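Long-range contacts in putative type VI secretion protein (Escherichia coli, PDB 3U66), which is a component of the type VI secretion system, attached to the inner membrane, whose helical cytoplasmic domain probably takes part in assembling the secretion machine: residues E10-Y14 with T126-R130; C40-K44 with A95-G99; W108-R112 with E146-I152; Q114-P120 with A154-R158. One frame throughout, in Å; residues are numbered along the deposited sequence.

The four contacts tie together a cytoplasmic domain built of helices and loops, without strands. Contact 1 joins helix 7-24 to helix 122-133; contact 2, nested within the loop that contact 1 closes, joins helix 32-52 to the short helix 93-98, about 17 Å away between centres. Contact 2 closes before contacts 3 and 4 open, whereas the segments of contacts 1, 3 and 4 alternate along the chain. Contacts 3 and 4 both pair helix 103-115 with helix 148-157, centres about 11 Å apart. Contact 1 touches both, through L128 on I111 and C129 on L155. Contacts 2 and 3 lie on opposite sides of the chain's centre, consistent with two helical bundles.

Contact 1: residues E10-Y14 with T126-R130; sequences EQIFY and TCLCR
E10 reaches helix 122-133 with an extended side chain and forms a salt bridge to R130, in which R130 NE gives a hydrogen bond to E10 OE1 at 2.8 Å. The donor approaches nearly along the C-O axis of that oxygen, which is tilted somewhat from the guanidinium plane; carboxylate and guanidinium planes stand 59° apart. R130 NH2 adds a weak second bond to the same OE1. On its way the E10 chain crosses T126 at about a right angle, its CD resting 3.7 Å from T126 CG2, while T126 OG1 turns back to V122 O within its own helix. The two segments run roughly parallel, at 32°, as neighbouring helices of the DotU-type helical domain. Three residues on, F13 points at the partner helix, with CD2 3.8 Å from C127 SG in an oblique sulfur-aromatic contact; M63 of helix 57-76 touches both residues. Y14 meets the same R130 NH2, which lies at the edge of the phenol ring and gives a weak bond of 3.0 Å to Y14 OH, with ring and guanidinium planes 77° apart. Bends at chi2 and chi3 swing the R130 guanidinium toward E10 and Y14; R130 NH1 bonds Q133 OE1.

Contact 2: residues C40-K44 with A95-G99; sequences CQLVK and AHFFG
F97 projects from the short helix 93-98 and presents one face of its ring to V43 of helix 32-52, a CH-pi contact that docks this short helix on the long one within the DotU-type helical domain. V43 CG1 stands over the middle of the phenyl face, 3.7 Å from the ring centroid and only 8° off the ring normal. This placement follows from V43 chi1 of 174°, which sets CG1 opposite the backbone N and directs it at the incoming ring. On the opposite face H96, of the same segment as F97, sets the edge of its imidazole over the rim, with CD2 nearest. K44 crosses F97 at about a right angle and brings the aliphatic start of its chain to the ring edge, CG lying 3.9 Å from F97 CE1. C40, one turn earlier on the helix, addresses both rings at once. Its sulfur makes oblique sulfur-aromatic contacts with the H96 imidazole and, from farther off, with the F97 phenyl. No hydrogen bond joins the two segments. V43 also rests on L64 and C68 of helix 57-76, which F98 touches too, so helix 57-76 touches both segments. At the far end of the phenyl ring, F97 CZ approaches the backbone oxygen C40 O to 3.7 Å.

Contact 3: residues W108-R112 with E146-I152; sequences WERIR and ERREDVI
The indole of W108 carries R148 on one face and I111, from its own helix, on the other. R148 lays its aliphatic chain over the six-membered part of the ring, CD lying 3.5 Å from W108 CZ2, while its guanidinium plane is inclined 31° to the indole. I111 CD1 sits near the rim of the opposite face. At the ring edge come two aliphatic side chains of the partner helix: V151 CG1 is 3.8 Å from W108 CZ3, and I152 CG1 is 4.0 Å from W108 CH2. W108 NE1 is satisfied by T137 O, and the Y140 ring meets the indole edge-to-face. These residues join helix 103-115 to the start of helix 148-157 in the DotU-type helical domain; the two segments cross at 46°, with L132 of helix 122-133 also touching W108 and I152. V151 divides its two methyls between neighbours. CG1 touches both W108 and I111, lying 3.9 Å from I111 CG2. The other methyl, CG2, packs 3.6 Å from R112 CD. Two kinks in its chain let R112 slide past E146, which lies in the loop before helix 148-157 and runs in the opposite direction; they form a salt bridge with R112 NE 3.1 Å from E146 OE1. That oxygen lies well out of the guanidinium plane, so charge attraction rather than a directed N-H holds the pair.

Contact 4: residues Q114-P120 with A154-R158; sequences QLKLPAP and ALTAR
R158 is bent at chi2 (144°) and chi3 (93°), which turns its guanidinium back from the end of helix 148-157 to the backbone of L115. On the other side, L115 has CG opposite its carbonyl carbon (chi1 -71°), and its two methyls reach the partner helix while its carbonyl oxygen takes the arginine. That single oxygen receives two hydrogen bonds: R158 NH1 to L115 O at 2.7 Å, and R158 NH2 to L115 O at 2.9 Å. Both run in the guanidinium plane, yet they use the acceptor differently. NH1 arrives in the carbonyl plane on a lone pair, whereas NH2 stands above that plane. An arginine thus binds a main-chain oxygen near the C-terminal end of helix 103-115, before the loop to helix 122-133, joining helices 103-115 and 148-157 at the surface of the DotU-type helical domain; its positive charge probably interacts favourably with the helix dipole. Beneath this grip lies an apolar patch. L115 CD2 covers one face of the guanidinium, 3.6 Å from R158 NH1, and also packs against the L155 backbone at CA, 3.8 Å away. Its other methyl, CD1, rests 3.9 Å from A154 CB. At the guanidinium edge P120 closes in from the loop, with CD 3.6 Å from R158 NH2. L125 of helix 122-133 touches both P120 and L155, and C129 of that helix lies against L155 as well.

Contact 1: residues E10-Y14 with T126-R130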
loop_
_atom_site.group_PDB
_atom_site.type_symbol
_atom_site.label_atom_id
_atom_site.label_comp_id
_atom_site.label_asym_id
_atom_site.label_seq_id
_atom_site.Cartn_x
_atom_site.Cartn_y
_atom_site.Cartn_z
ATOM N N GLU A 10 -1.205 -4.598 12.948
ATOM C CA GLU A 10 -1.440 -3.153 12.851
ATOM C C GLU A 10 -0.435 -2.392 13.725
ATOM O O GLU A 10 0.115 -1.380 13.284
ATOM C CB GLU A 10 -2.891 -2.790 13.212
ATOM C CG GLU A 10 -3.892 -3.113 12.117
ATOM C CD GLU A 10 -5.226 -2.409 12.267
ATOM O OE1 GLU A 10 -5.405 -1.329 11.661
ATOM O OE2 GLU A 10 -6.097 -2.939 12.991
ATOM N N GLN A 11 -0.152 -2.931 14.929
ATOM C CA GLN A 11 0.821 -2.450 15.916
ATOM C C GLN A 11 2.219 -2.303 15.276
ATOM O O GLN A 11 2.933 -1.349 15.593
ATOM C CB GLN A 11 0.934 -3.493 17.039
ATOM C CG GLN A 11 0.381 -3.121 18.398
ATOM C CD GLN A 11 0.748 -4.157 19.461
ATOM O OE1 GLN A 11 1.621 -5.033 19.282
ATOM N NE2 GLN A 11 0.096 -4.068 20.615
ATOM N N ILE A 12 2.623 -3.291 14.431
ATOM C CA ILE A 12 3.915 -3.345 13.728
ATOM C C ILE A 12 4.003 -2.235 12.657
ATOM O O ILE A 12 5.058 -1.615 12.504
ATOM C CB ILE A 12 4.160 -4.740 13.052
ATOM C CG1 ILE A 12 3.722 -5.972 13.875
ATOM C CG2 ILE A 12 5.567 -4.890 12.521
ATOM C CD1 ILE A 12 4.511 -6.346 15.135
ATOM N N PHE A 13 2.920 -2.033 11.882
ATOM C CA PHE A 13 2.907 -1.077 10.783
ATOM C C PHE A 13 2.482 0.341 11.126
ATOM O O PHE A 13 2.712 1.228 10.306
ATOM C CB PHE A 13 2.105 -1.625 9.590
ATOM C CG PHE A 13 2.736 -2.780 8.847
ATOM C CD1 PHE A 13 3.846 -2.583 8.030
ATOM C CD2 PHE A 13 2.196 -4.060 8.931
ATOM C CE1 PHE A 13 4.420 -3.652 7.338
ATOM C CE2 PHE A 13 2.775 -5.129 8.247
ATOM C CZ PHE A 13 3.887 -4.920 7.459
ATOM N N TYR A 14 1.888 0.573 12.324
ATOM C CA TYR A 14 1.439 1.909 12.765
ATOM C C TYR A 14 2.496 3.021 12.621
ATOM O O TYR A 14 2.178 4.027 11.988
ATOM C CB TYR A 14 0.829 1.898 14.185
ATOM C CG TYR A 14 -0.652 1.612 14.250
ATOM C CD1 TYR A 14 -1.562 2.321 13.470
ATOM C CD2 TYR A 14 -1.167 0.710 15.181
ATOM C CE1 TYR A 14 -2.928 2.072 13.537
ATOM C CE2 TYR A 14 -2.532 0.448 15.259
ATOM C CZ TYR A 14 -3.409 1.134 14.436
ATOM O OH TYR A 14 -4.754 0.892 14.514
ATOM N N THR A 126 -6.385 -6.831 6.265
ATOM C CA THR A 126 -6.406 -5.586 7.033
ATOM C C THR A 126 -5.362 -4.635 6.459
ATOM O O THR A 126 -5.690 -3.490 6.139
ATOM C CB THR A 126 -6.230 -5.873 8.535
ATOM O OG1 THR A 126 -7.295 -6.722 8.975
ATOM C CG2 THR A 126 -6.180 -4.599 9.385
ATOM N N CYS A 127 -4.126 -5.131 6.282
ATOM C CA CYS A 127 -3.005 -4.367 5.743
ATOM C C CYS A 127 -3.257 -3.864 4.329
ATOM O O CYS A 127 -2.908 -2.724 4.029
ATOM C CB CYS A 127 -1.719 -5.173 5.841
ATOM S SG CYS A 127 -1.129 -5.383 7.537
ATOM N N LEU A 128 -3.910 -4.690 3.486
ATOM C CA LEU A 128 -4.274 -4.338 2.114
ATOM C C LEU A 128 -5.352 -3.236 2.089
ATOM O O LEU A 128 -5.369 -2.405 1.171
ATOM C CB LEU A 128 -4.719 -5.582 1.322
ATOM C CG LEU A 128 -3.643 -6.642 1.036
ATOM C CD1 LEU A 128 -4.252 -7.878 0.443
ATOM C CD2 LEU A 128 -2.542 -6.112 0.121
ATOM N N CYS A 129 -6.230 -3.220 3.114
ATOM C CA CYS A 129 -7.264 -2.199 3.270
ATOM C C CYS A 129 -6.614 -0.908 3.736
ATOM O O CYS A 129 -6.939 0.169 3.233
ATOM C CB CYS A 129 -8.351 -2.658 4.242
ATOM S SG CYS A 129 -9.483 -3.887 3.553
ATOM N N ARG A 130 -5.681 -1.026 4.688
ATOM C CA ARG A 130 -4.934 0.104 5.235
ATOM C C ARG A 130 -4.087 0.752 4.143
ATOM O O ARG A 130 -4.030 1.984 4.083
ATOM C CB ARG A 130 -4.075 -0.340 6.433
ATOM C CG ARG A 130 -4.133 0.590 7.643
ATOM C CD ARG A 130 -5.501 0.612 8.290
ATOM N NE ARG A 130 -5.450 0.662 9.749
ATOM C CZ ARG A 130 -5.937 1.651 10.491
ATOM N NH1 ARG A 130 -6.513 2.702 9.913
ATOM N NH2 ARG A 130 -5.850 1.607 11.810
#

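Contact 2: residues C40-K44 with A95-G99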
loop_
_atom_site.group_PDB
_atom_site.type_symbol
_atom_site.label_atom_id
_atom_site.label_comp_id
_atom_site.label_asym_id
_atom_site.label_seq_id
_atom_site.Cartn_x
_atom_site.Cartn_y
_atom_site.Cartn_z
ATOM N N CYS A 40 13.894 2.139 5.267
ATOM C CA CYS A 40 14.573 0.842 5.240
ATOM C C CYS A 40 14.541 0.152 6.608
ATOM O O CYS A 40 14.149 -1.017 6.692
ATOM C CB CYS A 40 16.003 1.009 4.742
ATOM S SG CYS A 40 16.166 1.059 2.940
ATOM N N GLN A 41 14.930 0.890 7.678
ATOM C CA GLN A 41 14.971 0.403 9.061
ATOM C C GLN A 41 13.589 -0.001 9.562
ATOM O O GLN A 41 13.460 -0.992 10.281
ATOM C CB GLN A 41 15.616 1.433 10.016
ATOM C CG GLN A 41 17.071 1.816 9.703
ATOM C CD GLN A 41 17.967 0.657 9.313
ATOM O OE1 GLN A 41 18.218 -0.274 10.091
ATOM N NE2 GLN A 41 18.472 0.696 8.087
ATOM N N LEU A 42 12.561 0.754 9.151
ATOM C CA LEU A 42 11.166 0.501 9.487
ATOM C C LEU A 42 10.657 -0.816 8.856
ATOM O O LEU A 42 9.997 -1.617 9.533
ATOM C CB LEU A 42 10.323 1.696 9.044
ATOM C CG LEU A 42 9.473 2.303 10.155
ATOM C CD1 LEU A 42 9.285 3.772 9.909
ATOM C CD2 LEU A 42 8.036 1.603 10.255
ATOM N N VAL A 43 11.009 -1.050 7.573
ATOM C CA VAL A 43 10.670 -2.261 6.821
ATOM C C VAL A 43 11.367 -3.464 7.478
ATOM O O VAL A 43 10.719 -4.480 7.709
ATOM C CB VAL A 43 11.022 -2.110 5.315
ATOM C CG1 VAL A 43 10.823 -3.413 4.548
ATOM C CG2 VAL A 43 10.216 -0.987 4.667
ATOM N N LYS A 44 12.669 -3.322 7.818
ATOM C CA LYS A 44 13.464 -4.368 8.470
ATOM C C LYS A 44 12.924 -4.693 9.870
ATOM O O LYS A 44 12.889 -5.862 10.249
ATOM C CB LYS A 44 14.951 -3.979 8.528
ATOM C CG LYS A 44 15.668 -3.991 7.176
ATOM C CD LYS A 44 17.154 -4.322 7.309
ATOM C CE LYS A 44 18.019 -3.149 7.696
ATOM N NZ LYS A 44 19.364 -3.601 8.142
ATOM N N ALA A 95 12.264 -2.374 -5.192
ATOM C CA ALA A 95 13.413 -2.874 -5.944
ATOM C C ALA A 95 14.480 -3.359 -4.984
ATOM O O ALA A 95 15.097 -4.393 -5.241
ATOM C CB ALA A 95 13.963 -1.784 -6.852
ATOM N N HIS A 96 14.670 -2.633 -3.861
ATOM C CA HIS A 96 15.656 -2.933 -2.827
ATOM C C HIS A 96 15.322 -4.202 -2.049
ATOM O O HIS A 96 16.188 -5.055 -1.872
ATOM C CB HIS A 96 15.848 -1.726 -1.890
ATOM C CG HIS A 96 16.814 -1.970 -0.765
ATOM N ND1 HIS A 96 18.174 -2.141 -0.993
ATOM C CD2 HIS A 96 16.581 -2.069 0.565
ATOM C CE1 HIS A 96 18.709 -2.356 0.199
ATOM N NE2 HIS A 96 17.790 -2.317 1.166
ATOM N N PHE A 97 14.066 -4.335 -1.608
ATOM C CA PHE A 97 13.591 -5.472 -0.821
ATOM C C PHE A 97 12.936 -6.607 -1.616
ATOM O O PHE A 97 12.952 -7.746 -1.133
ATOM C CB PHE A 97 12.645 -4.990 0.285
ATOM C CG PHE A 97 13.310 -4.259 1.423
ATOM C CD1 PHE A 97 13.985 -4.956 2.420
ATOM C CD2 PHE A 97 13.214 -2.878 1.533
ATOM C CE1 PHE A 97 14.576 -4.283 3.489
ATOM C CE2 PHE A 97 13.806 -2.203 2.606
ATOM C CZ PHE A 97 14.480 -2.912 3.578
ATOM N N PHE A 98 12.358 -6.320 -2.809
ATOM C CA PHE A 98 11.636 -7.343 -3.583
ATOM C C PHE A 98 12.087 -7.621 -5.013
ATOM O O PHE A 98 11.687 -8.631 -5.596
ATOM C CB PHE A 98 10.103 -7.157 -3.485
ATOM C CG PHE A 98 9.568 -7.254 -2.072
ATOM C CD1 PHE A 98 9.344 -8.491 -1.476
ATOM C CD2 PHE A 98 9.309 -6.107 -1.331
ATOM C CE1 PHE A 98 8.860 -8.580 -0.166
ATOM C CE2 PHE A 98 8.823 -6.196 -0.022
ATOM C CZ PHE A 98 8.595 -7.433 0.550
ATOM N N GLY A 99 12.908 -6.741 -5.563
ATOM C CA GLY A 99 13.430 -6.904 -6.912
ATOM C C GLY A 99 12.423 -6.646 -8.016
ATOM O O GLY A 99 12.419 -7.357 -9.024
#

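Contact 3: residues W108-R112 with E146-I152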
loop_
_atom_site.group_PDB
_atom_site.type_symbol
_atom_site.label_atom_id
_atom_site.label_comp_id
_atom_site.label_asym_id
_atom_site.label_seq_id
_atom_site.Cartn_x
_atom_site.Cartn_y
_atom_site.Cartn_z
ATOM N N TRP A 108 -2.103 -4.930 -7.145
ATOM C CA TRP A 108 -3.510 -5.088 -7.513
ATOM C C TRP A 108 -3.774 -6.532 -7.919
ATOM O O TRP A 108 -4.801 -7.089 -7.554
ATOM C CB TRP A 108 -3.899 -4.124 -8.650
ATOM C CG TRP A 108 -4.243 -2.758 -8.152
ATOM C CD1 TRP A 108 -3.521 -1.616 -8.329
ATOM C CD2 TRP A 108 -5.330 -2.408 -7.283
ATOM N NE1 TRP A 108 -4.114 -0.569 -7.664
ATOM C CE2 TRP A 108 -5.223 -1.032 -7.005
ATOM C CE3 TRP A 108 -6.387 -3.135 -6.710
ATOM C CZ2 TRP A 108 -6.122 -0.362 -6.171
ATOM C CZ3 TRP A 108 -7.300 -2.461 -5.915
ATOM C CH2 TRP A 108 -7.171 -1.090 -5.663
ATOM N N GLU A 109 -2.822 -7.137 -8.650
ATOM C CA GLU A 109 -2.834 -8.527 -9.112
ATOM C C GLU A 109 -2.800 -9.435 -7.862
ATOM O O GLU A 109 -3.528 -10.430 -7.802
ATOM C CB GLU A 109 -1.588 -8.765 -9.990
ATOM C CG GLU A 109 -1.668 -9.935 -10.952
ATOM C CD GLU A 109 -0.444 -10.145 -11.829
ATOM O OE1 GLU A 109 0.562 -9.417 -11.654
ATOM O OE2 GLU A 109 -0.493 -11.049 -12.696
ATOM N N ARG A 110 -2.011 -9.027 -6.850
ATOM C CA ARG A 110 -1.822 -9.702 -5.576
ATOM C C ARG A 110 -3.053 -9.608 -4.677
ATOM O O ARG A 110 -3.327 -10.549 -3.946
ATOM C CB ARG A 110 -0.574 -9.139 -4.878
ATOM C CG ARG A 110 -0.181 -9.827 -3.588
ATOM C CD ARG A 110 0.830 -10.950 -3.743
ATOM N NE ARG A 110 2.088 -10.482 -4.336
ATOM C CZ ARG A 110 3.242 -10.308 -3.690
ATOM N NH1 ARG A 110 3.324 -10.578 -2.397
ATOM N NH2 ARG A 110 4.309 -9.882 -4.333
ATOM N N ILE A 111 -3.791 -8.488 -4.713
ATOM C CA ILE A 111 -5.034 -8.305 -3.941
ATOM C C ILE A 111 -6.129 -9.254 -4.459
ATOM O O ILE A 111 -6.822 -9.892 -3.663
ATOM C CB ILE A 111 -5.496 -6.807 -3.880
ATOM C CG1 ILE A 111 -4.528 -5.954 -3.015
ATOM C CG2 ILE A 111 -6.951 -6.666 -3.347
ATOM C CD1 ILE A 111 -4.551 -4.448 -3.274
ATOM N N ARG A 112 -6.222 -9.384 -5.795
ATOM C CA ARG A 112 -7.186 -10.240 -6.490
ATOM C C ARG A 112 -6.984 -11.722 -6.203
ATOM O O ARG A 112 -7.974 -12.421 -5.983
ATOM C CB ARG A 112 -7.190 -9.972 -7.999
ATOM C CG ARG A 112 -7.545 -8.531 -8.362
ATOM C CD ARG A 112 -8.520 -8.414 -9.514
ATOM N NE ARG A 112 -8.243 -9.346 -10.605
ATOM C CZ ARG A 112 -7.412 -9.100 -11.613
ATOM N NH1 ARG A 112 -6.755 -7.947 -11.673
ATOM N NH2 ARG A 112 -7.229 -10.006 -12.561
ATOM N N GLU A 146 -13.579 -6.630 -14.929
ATOM C CA GLU A 146 -13.298 -6.205 -13.554
ATOM C C GLU A 146 -12.614 -4.837 -13.487
ATOM O O GLU A 146 -11.646 -4.586 -14.212
ATOM C CB GLU A 146 -12.456 -7.271 -12.835
ATOM C CG GLU A 146 -12.479 -7.204 -11.320
ATOM C CD GLU A 146 -12.010 -8.467 -10.621
ATOM O OE1 GLU A 146 -11.262 -9.266 -11.234
ATOM O OE2 GLU A 146 -12.403 -8.661 -9.447
ATOM N N ARG A 147 -13.116 -3.970 -12.585
ATOM C CA ARG A 147 -12.579 -2.630 -12.344
ATOM C C ARG A 147 -12.145 -2.490 -10.880
ATOM O O ARG A 147 -12.504 -3.336 -10.059
ATOM C CB ARG A 147 -13.605 -1.547 -12.721
ATOM N N ARG A 148 -11.369 -1.428 -10.562
ATOM C CA ARG A 148 -10.892 -1.112 -9.211
ATOM C C ARG A 148 -12.055 -1.068 -8.231
ATOM O O ARG A 148 -12.035 -1.787 -7.229
ATOM C CB ARG A 148 -10.200 0.255 -9.185
ATOM C CG ARG A 148 -8.775 0.241 -9.666
ATOM C CD ARG A 148 -7.864 1.130 -8.838
ATOM N NE ARG A 148 -8.013 2.552 -9.145
ATOM C CZ ARG A 148 -8.717 3.422 -8.420
ATOM N NH1 ARG A 148 -9.355 3.013 -7.328
ATOM N NH2 ARG A 148 -8.788 4.693 -8.778
ATOM N N GLU A 149 -13.082 -0.239 -8.551
ATOM C CA GLU A 149 -14.317 -0.028 -7.787
ATOM C C GLU A 149 -14.886 -1.347 -7.248
ATOM O O GLU A 149 -15.268 -1.425 -6.077
ATOM C CB GLU A 149 -15.352 0.684 -8.671
ATOM N N ASP A 150 -14.860 -2.398 -8.088
ATOM C CA ASP A 150 -15.353 -3.735 -7.771
ATOM C C ASP A 150 -14.404 -4.517 -6.849
ATOM O O ASP A 150 -14.871 -5.186 -5.927
ATOM C CB ASP A 150 -15.668 -4.501 -9.068
ATOM C CG ASP A 150 -16.634 -3.786 -10.011
ATOM O OD1 ASP A 150 -17.403 -2.911 -9.535
ATOM O OD2 ASP A 150 -16.632 -4.112 -11.219
ATOM N N VAL A 151 -13.079 -4.419 -7.086
ATOM C CA VAL A 151 -12.027 -5.059 -6.282
ATOM C C VAL A 151 -12.005 -4.444 -4.868
ATOM O O VAL A 151 -11.913 -5.184 -3.884
ATOM C CB VAL A 151 -10.645 -4.979 -6.979
ATOM C CG1 VAL A 151 -9.527 -5.501 -6.081
ATOM C CG2 VAL A 151 -10.659 -5.729 -8.303
ATOM N N ILE A 152 -12.127 -3.102 -4.775
ATOM C CA ILE A 152 -12.191 -2.375 -3.498
ATOM C C ILE A 152 -13.408 -2.855 -2.678
ATOM O O ILE A 152 -13.227 -3.275 -1.534
ATOM C CB ILE A 152 -12.164 -0.834 -3.704
ATOM C CG1 ILE A 152 -10.785 -0.373 -4.227
ATOM C CG2 ILE A 152 -12.555 -0.075 -2.426
ATOM C CD1 ILE A 152 -10.703 1.075 -4.774
#

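Contact 4: residues Q114-P120 with A154-R158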
loop_
_atom_site.group_PDB
_atom_site.type_symbol
_atom_site.label_atom_id
_atom_site.label_comp_id
_atom_site.label_asym_id
_atom_site.label_seq_id
_atom_site.Cartn_x
_atom_site.Cartn_y
_atom_site.Cartn_z
ATOM N N GLN A 114 -5.705 -12.941 -3.533
ATOM C CA GLN A 114 -6.028 -13.085 -2.112
ATOM C C GLN A 114 -7.544 -13.229 -1.985
ATOM O O GLN A 114 -8.017 -13.985 -1.136
ATOM C CB GLN A 114 -5.523 -11.881 -1.296
ATOM C CG GLN A 114 -4.035 -11.924 -0.964
ATOM C CD GLN A 114 -3.656 -13.036 -0.010
ATOM O OE1 GLN A 114 -4.198 -13.181 1.090
ATOM N NE2 GLN A 114 -2.704 -13.852 -0.413
ATOM N N LEU A 115 -8.302 -12.529 -2.854
ATOM C CA LEU A 115 -9.767 -12.584 -2.895
ATOM C C LEU A 115 -10.291 -13.909 -3.458
ATOM O O LEU A 115 -11.420 -14.297 -3.146
ATOM C CB LEU A 115 -10.363 -11.387 -3.663
ATOM C CG LEU A 115 -10.269 -10.010 -2.987
ATOM C CD1 LEU A 115 -10.848 -8.947 -3.862
ATOM C CD2 LEU A 115 -10.966 -9.988 -1.632
ATOM N N LYS A 116 -9.468 -14.611 -4.271
ATOM C CA LYS A 116 -9.800 -15.918 -4.844
ATOM C C LYS A 116 -9.711 -17.040 -3.777
ATOM O O LYS A 116 -10.172 -18.161 -4.025
ATOM C CB LYS A 116 -8.897 -16.234 -6.055
ATOM C CG LYS A 116 -9.269 -15.473 -7.321
ATOM C CD LYS A 116 -8.402 -15.903 -8.496
ATOM C CE LYS A 116 -8.806 -15.239 -9.790
ATOM N NZ LYS A 116 -8.321 -13.837 -9.871
ATOM N N LEU A 117 -9.110 -16.748 -2.606
ATOM C CA LEU A 117 -8.937 -17.708 -1.511
ATOM C C LEU A 117 -10.181 -17.786 -0.622
ATOM O O LEU A 117 -10.742 -16.743 -0.293
ATOM C CB LEU A 117 -7.715 -17.351 -0.640
ATOM C CG LEU A 117 -6.346 -17.247 -1.316
ATOM C CD1 LEU A 117 -5.344 -16.587 -0.395
ATOM C CD2 LEU A 117 -5.833 -18.604 -1.763
ATOM N N PRO A 118 -10.608 -18.992 -0.179
ATOM C CA PRO A 118 -11.801 -19.074 0.691
ATOM C C PRO A 118 -11.660 -18.389 2.061
ATOM O O PRO A 118 -12.572 -17.664 2.478
ATOM C CB PRO A 118 -12.042 -20.580 0.826
ATOM C CG PRO A 118 -10.759 -21.212 0.498
ATOM C CD PRO A 118 -10.075 -20.335 -0.491
ATOM N N ALA A 119 -10.510 -18.588 2.742
ATOM C CA ALA A 119 -10.236 -17.995 4.061
ATOM C C ALA A 119 -8.861 -17.293 4.112
ATOM O O ALA A 119 -7.955 -17.787 4.789
ATOM C CB ALA A 119 -10.355 -19.050 5.161
ATOM N N PRO A 120 -8.676 -16.135 3.418
ATOM C CA PRO A 120 -7.375 -15.450 3.486
ATOM C C PRO A 120 -7.091 -14.911 4.891
ATOM O O PRO A 120 -8.043 -14.597 5.622
ATOM C CB PRO A 120 -7.513 -14.316 2.460
ATOM C CG PRO A 120 -8.954 -14.073 2.337
ATOM C CD PRO A 120 -9.634 -15.387 2.572
ATOM N N ALA A 154 -15.222 -5.652 -2.942
ATOM C CA ALA A 154 -15.056 -7.067 -2.614
ATOM C C ALA A 154 -14.108 -7.287 -1.445
ATOM O O ALA A 154 -14.395 -8.120 -0.586
ATOM C CB ALA A 154 -14.569 -7.828 -3.835
ATOM N N LEU A 155 -12.989 -6.534 -1.414
ATOM C CA LEU A 155 -11.969 -6.586 -0.364
ATOM C C LEU A 155 -12.537 -6.009 0.919
ATOM O O LEU A 155 -12.336 -6.571 1.991
ATOM C CB LEU A 155 -10.709 -5.821 -0.818
ATOM C CG LEU A 155 -9.601 -5.558 0.212
ATOM C CD1 LEU A 155 -8.808 -6.818 0.532
ATOM C CD2 LEU A 155 -8.677 -4.478 -0.280
ATOM N N THR A 156 -13.271 -4.910 0.786
ATOM C CA THR A 156 -13.964 -4.186 1.850
ATOM C C THR A 156 -14.996 -5.088 2.544
ATOM O O THR A 156 -15.071 -5.083 3.775
ATOM C CB THR A 156 -14.504 -2.862 1.253
ATOM O OG1 THR A 156 -13.649 -1.780 1.619
ATOM C CG2 THR A 156 -15.955 -2.570 1.577
ATOM N N ALA A 157 -15.745 -5.886 1.746
ATOM C CA ALA A 157 -16.812 -6.786 2.195
ATOM C C ALA A 157 -16.318 -7.942 3.070
ATOM O O ALA A 157 -17.085 -8.461 3.888
ATOM C CB ALA A 157 -17.581 -7.322 0.993
ATOM N N ARG A 158 -15.048 -8.343 2.895
ATOM C CA ARG A 158 -14.466 -9.459 3.628
ATOM C C ARG A 158 -13.756 -9.114 4.928
ATOM O O ARG A 158 -13.317 -10.022 5.641
ATOM C CB ARG A 158 -13.633 -10.344 2.708
ATOM C CG ARG A 158 -14.400 -11.590 2.323
ATOM C CD ARG A 158 -14.122 -12.008 0.911
ATOM N NE ARG A 158 -13.039 -12.981 0.839
ATOM C CZ ARG A 158 -12.522 -13.417 -0.302
ATOM N NH1 ARG A 158 -12.971 -12.955 -1.461
ATOM N NH2 ARG A 158 -11.538 -14.305 -0.292
#